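Local atomic coordinates of adenosyl-chloride synthase (Thermotoga maritima, PDB entry 2ZBV), a protein that probably cleaves S-adenosyl-L-methionine, as SAM hydrolases and SAM-dependent halogenases do, and binds adenosine between subunits. Residues E227-P232 / E239-L244. Sequence-based numbering, arbitrary orientation.
Sequences ELLVHP and EIAVNL. With ADN (adenosine), chain F.
L229 and A241, and H231 and E239, are the hydrogen-bonded pairs of an antiparallel beta hairpin, strands 228-232 and 237-242, in the C-terminal domain. Each pair closes two backbone bonds, among them A241 N to L229 O (2.9 Å), and N243 N to E227 O continues the pattern past the end of the strands. CA-H...O contacts fill in between, such as V230 CA to E239 O at 3.4 Å.

Most of the apolar contacts lie on the face carrying L228, V230, I240 and V242. The CD2 methyl of L228 reaches across to CG2 of V242, a tight 3.5 Å, and also meets CG2 of I240, while V230 and I240 run side by side. Helix 247-251 packs on this face through L251, A247 and V250.

The other face carries L229, H231, E239 and A241; here CD2 of L229 meets CB of A241 (4.0 Å). With CG of H231 between its backbone N and carbonyl carbon (chi1 70°), the ring lies alongside E239, its plane 50° from the carboxylate. NE2 of H231 gives OE1 of E239 a short but weak, bent bond (2.7 Å, 116° at the hydrogen), at the ring edge. F220, an adenosine-binding residue, meets the H231 ring edge-to-face, and T125 of the second subunit packs against H231. Putting an alanine at H231 would probably leave OE1 of E239 without this donor and F220 without its aromatic partner.

Adenine is read by the backbone where the second strand ends: adenosine N6 donates to V242 O (3.0 Å). L244 N donates to adenosine N1 (2.9 Å) in a nearly straight bond.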
ATOM      1  N   GLU A 227     -29.433  -3.011  -4.387  1.00 25.57           N
ATOM      2  CA  GLU A 227     -30.051  -4.303  -4.085  1.00 27.48           C
ATOM      3  C   GLU A 227     -29.034  -5.397  -3.746  1.00 26.03           C
ATOM      4  O   GLU A 227     -27.904  -5.383  -4.236  1.00 24.11           O
ATOM      5  CB  GLU A 227     -30.901  -4.776  -5.270  1.00 29.41           C
ATOM      6  CG  GLU A 227     -32.104  -3.905  -5.585  1.00 36.96           C
ATOM      7  CD  GLU A 227     -33.013  -3.699  -4.386  1.00 39.07           C
ATOM      8  OE1 GLU A 227     -33.311  -4.684  -3.675  1.00 42.52           O
ATOM      9  OE2 GLU A 227     -33.440  -2.547  -4.160  1.00 43.59           O
ATOM     10  N   LEU A 228     -29.459  -6.350  -2.918  1.00 24.58           N
ATOM     11  CA  LEU A 228     -28.623  -7.478  -2.498  1.00 24.10           C
ATOM     12  C   LEU A 228     -28.558  -8.581  -3.555  1.00 24.45           C
ATOM     13  O   LEU A 228     -29.517  -8.808  -4.290  1.00 24.28           O
ATOM     14  CB  LEU A 228     -29.172  -8.096  -1.207  1.00 23.40           C
ATOM     15  CG  LEU A 228     -28.909  -7.399   0.128  1.00 25.07           C
ATOM     16  CD1 LEU A 228     -29.928  -7.887   1.157  1.00 25.52           C
ATOM     17  CD2 LEU A 228     -27.478  -7.684   0.589  1.00 20.91           C
ATOM     18  N   LEU A 229     -27.423  -9.268  -3.619  1.00 22.35           N
ATOM     19  CA  LEU A 229     -27.255 -10.363  -4.560  1.00 23.20           C
ATOM     20  C   LEU A 229     -26.310 -11.408  -3.992  1.00 24.78           C
ATOM     21  O   LEU A 229     -25.424 -11.100  -3.185  1.00 23.19           O
ATOM     22  CB  LEU A 229     -26.693  -9.876  -5.901  1.00 22.54           C
ATOM     23  CG  LEU A 229     -25.278  -9.280  -5.897  1.00 22.38           C
ATOM     24  CD1 LEU A 229     -24.536  -9.655  -7.174  1.00 23.35           C
ATOM     25  CD2 LEU A 229     -25.372  -7.771  -5.742  1.00 20.13           C
ATOM     26  N   VAL A 230     -26.515 -12.648  -4.418  1.00 23.30           N
ATOM     27  CA  VAL A 230     -25.669 -13.756  -4.005  1.00 24.64           C
ATOM     28  C   VAL A 230     -24.976 -14.214  -5.276  1.00 24.34           C
ATOM     29  O   VAL A 230     -25.620 -14.414  -6.307  1.00 22.17           O
ATOM     30  CB  VAL A 230     -26.506 -14.916  -3.413  1.00 26.93           C
ATOM     31  CG1 VAL A 230     -25.690 -16.191  -3.392  1.00 28.65           C
ATOM     32  CG2 VAL A 230     -26.952 -14.559  -1.997  1.00 27.11           C
ATOM     33  N   HIS A 231     -23.660 -14.364  -5.218  1.00 24.07           N
ATOM     34  CA  HIS A 231     -22.931 -14.786  -6.401  1.00 25.01           C
ATOM     35  C   HIS A 231     -21.632 -15.483  -6.020  1.00 24.32           C
ATOM     36  O   HIS A 231     -21.260 -15.536  -4.841  1.00 23.35           O
ATOM     37  CB  HIS A 231     -22.621 -13.565  -7.273  1.00 25.99           C
ATOM     38  CG  HIS A 231     -21.608 -12.643  -6.669  1.00 29.11           C
ATOM     39  ND1 HIS A 231     -20.373 -12.421  -7.237  1.00 31.43           N
ATOM     40  CD2 HIS A 231     -21.631 -11.917  -5.526  1.00 31.34           C
ATOM     41  CE1 HIS A 231     -19.679 -11.598  -6.473  1.00 32.00           C
ATOM     42  NE2 HIS A 231     -20.419 -11.277  -5.427  1.00 32.97           N
ATOM     43  N   PRO A 232     -20.938 -16.059  -7.012  1.00 23.81           N
ATOM     44  CA  PRO A 232     -19.674 -16.731  -6.696  1.00 24.80           C
ATOM     45  C   PRO A 232     -18.556 -15.697  -6.827  1.00 24.80           C
ATOM     46  O   PRO A 232     -18.450 -15.055  -7.868  1.00 24.56           O
ATOM     47  CB  PRO A 232     -19.588 -17.814  -7.763  1.00 24.62           C
ATOM     48  CG  PRO A 232     -20.214 -17.147  -8.964  1.00 25.66           C
ATOM     49  CD  PRO A 232     -21.407 -16.415  -8.368  1.00 25.03           C
ATOM     50  N   GLU A 239     -20.562 -15.405  -2.213  1.00 19.13           N
ATOM     51  CA  GLU A 239     -20.406 -14.063  -1.670  1.00 19.55           C
ATOM     52  C   GLU A 239     -21.725 -13.298  -1.737  1.00 19.97           C
ATOM     53  O   GLU A 239     -22.534 -13.501  -2.651  1.00 17.81           O
ATOM     54  CB  GLU A 239     -19.329 -13.314  -2.466  1.00 21.36           C
ATOM     55  CG  GLU A 239     -19.091 -11.862  -2.049  1.00 21.25           C
ATOM     56  CD  GLU A 239     -17.943 -11.225  -2.828  1.00 25.64           C
ATOM     57  OE1 GLU A 239     -18.135 -10.869  -4.010  1.00 26.74           O
ATOM     58  OE2 GLU A 239     -16.841 -11.096  -2.259  1.00 27.83           O
ATOM     59  N   ILE A 240     -21.953 -12.436  -0.751  1.00 20.42           N
ATOM     60  CA  ILE A 240     -23.157 -11.617  -0.731  1.00 21.17           C
ATOM     61  C   ILE A 240     -22.694 -10.190  -0.972  1.00 20.91           C
ATOM     62  O   ILE A 240     -21.791  -9.701  -0.295  1.00 18.54           O
ATOM     63  CB  ILE A 240     -23.900 -11.680   0.629  1.00 22.80           C
ATOM     64  CG1 ILE A 240     -24.391 -13.102   0.900  1.00 25.14           C
ATOM     65  CG2 ILE A 240     -25.098 -10.731   0.619  1.00 22.36           C
ATOM     66  CD1 ILE A 240     -23.456 -13.903   1.767  1.00 28.04           C
ATOM     67  N   ALA A 241     -23.304  -9.528  -1.949  1.00 19.17           N
ATOM     68  CA  ALA A 241     -22.938  -8.153  -2.264  1.00 19.73           C
ATOM     69  C   ALA A 241     -24.168  -7.281  -2.457  1.00 19.67           C
ATOM     70  O   ALA A 241     -25.275  -7.784  -2.631  1.00 19.63           O
ATOM     71  CB  ALA A 241     -22.091  -8.119  -3.530  1.00 19.38           C
ATOM     72  N   VAL A 242     -23.963  -5.973  -2.392  1.00 18.09           N
ATOM     73  CA  VAL A 242     -25.029  -5.006  -2.633  1.00 19.93           C
ATOM     74  C   VAL A 242     -24.509  -4.249  -3.844  1.00 19.60           C
ATOM     75  O   VAL A 242     -23.394  -3.721  -3.818  1.00 20.46           O
ATOM     76  CB  VAL A 242     -25.211  -4.016  -1.447  1.00 20.07           C
ATOM     77  CG1 VAL A 242     -26.125  -2.867  -1.851  1.00 21.51           C
ATOM     78  CG2 VAL A 242     -25.802  -4.748  -0.240  1.00 19.03           C
ATOM     79  N   ASN A 243     -25.293  -4.218  -4.914  1.00 18.73           N
ATOM     80  CA  ASN A 243     -24.869  -3.526  -6.117  1.00 20.59           C
ATOM     81  C   ASN A 243     -24.602  -2.053  -5.841  1.00 22.31           C
ATOM     82  O   ASN A 243     -25.507  -1.304  -5.474  1.00 22.94           O
ATOM     83  CB  ASN A 243     -25.918  -3.678  -7.217  1.00 20.81           C
ATOM     84  CG  ASN A 243     -25.518  -2.972  -8.484  1.00 21.71           C
ATOM     85  OD1 ASN A 243     -24.333  -2.868  -8.787  1.00 22.74           O
ATOM     86  ND2 ASN A 243     -26.499  -2.488  -9.238  1.00 23.80           N
ATOM     87  N   LEU A 244     -23.348  -1.647  -6.014  1.00 23.22           N
ATOM     88  CA  LEU A 244     -22.943  -0.264  -5.780  1.00 25.03           C
ATOM     89  C   LEU A 244     -23.181   0.141  -4.330  1.00 26.73           C
ATOM     90  O   LEU A 244     -23.403   1.316  -4.028  1.00 28.95           O
ATOM     91  CB  LEU A 244     -23.691   0.679  -6.731  1.00 24.08           C
ATOM     92  CG  LEU A 244     -23.208   0.633  -8.191  1.00 25.14           C
ATOM     93  CD1 LEU A 244     -24.209   1.318  -9.127  1.00 26.03           C
ATOM     94  CD2 LEU A 244     -21.845   1.297  -8.280  1.00 22.98           C
TER
HETATM   95  O5' ADN F 503     -13.859  -6.615 -10.797  1.00 24.65           O
HETATM   96  C5' ADN F 503     -13.341  -5.532 -10.035  1.00 21.15           C
HETATM   97  C4' ADN F 503     -14.379  -4.417 -10.016  1.00 20.63           C
HETATM   98  O4' ADN F 503     -15.606  -4.851  -9.376  1.00 20.47           O
HETATM   99  C3' ADN F 503     -13.900  -3.181  -9.226  1.00 17.99           C
HETATM  100  O3' ADN F 503     -13.264  -2.258 -10.094  1.00 16.29           O
HETATM  101  C2' ADN F 503     -15.198  -2.641  -8.563  1.00 18.79           C
HETATM  102  O2' ADN F 503     -15.506  -1.302  -8.997  1.00 18.96           O
HETATM  103  C1' ADN F 503     -16.294  -3.641  -8.956  1.00 19.10           C
HETATM  104  N9  ADN F 503     -17.155  -3.942  -7.802  1.00 21.96           N
HETATM  105  C8  ADN F 503     -16.778  -4.604  -6.658  1.00 19.42           C
HETATM  106  N7  ADN F 503     -17.781  -4.695  -5.841  1.00 21.12           N
HETATM  107  C5  ADN F 503     -18.865  -4.105  -6.391  1.00 19.57           C
HETATM  108  C6  ADN F 503     -20.216  -3.893  -5.980  1.00 20.93           C
HETATM  109  N6  ADN F 503     -20.652  -4.344  -4.753  1.00 19.53           N
HETATM  110  N1  ADN F 503     -21.056  -3.242  -6.814  1.00 18.91           N
HETATM  111  C2  ADN F 503     -20.649  -2.798  -8.010  1.00 18.40           C
HETATM  112  N3  ADN F 503     -19.392  -2.976  -8.430  1.00 20.47           N
HETATM  113  C4  ADN F 503     -18.481  -3.615  -7.663  1.00 20.21           C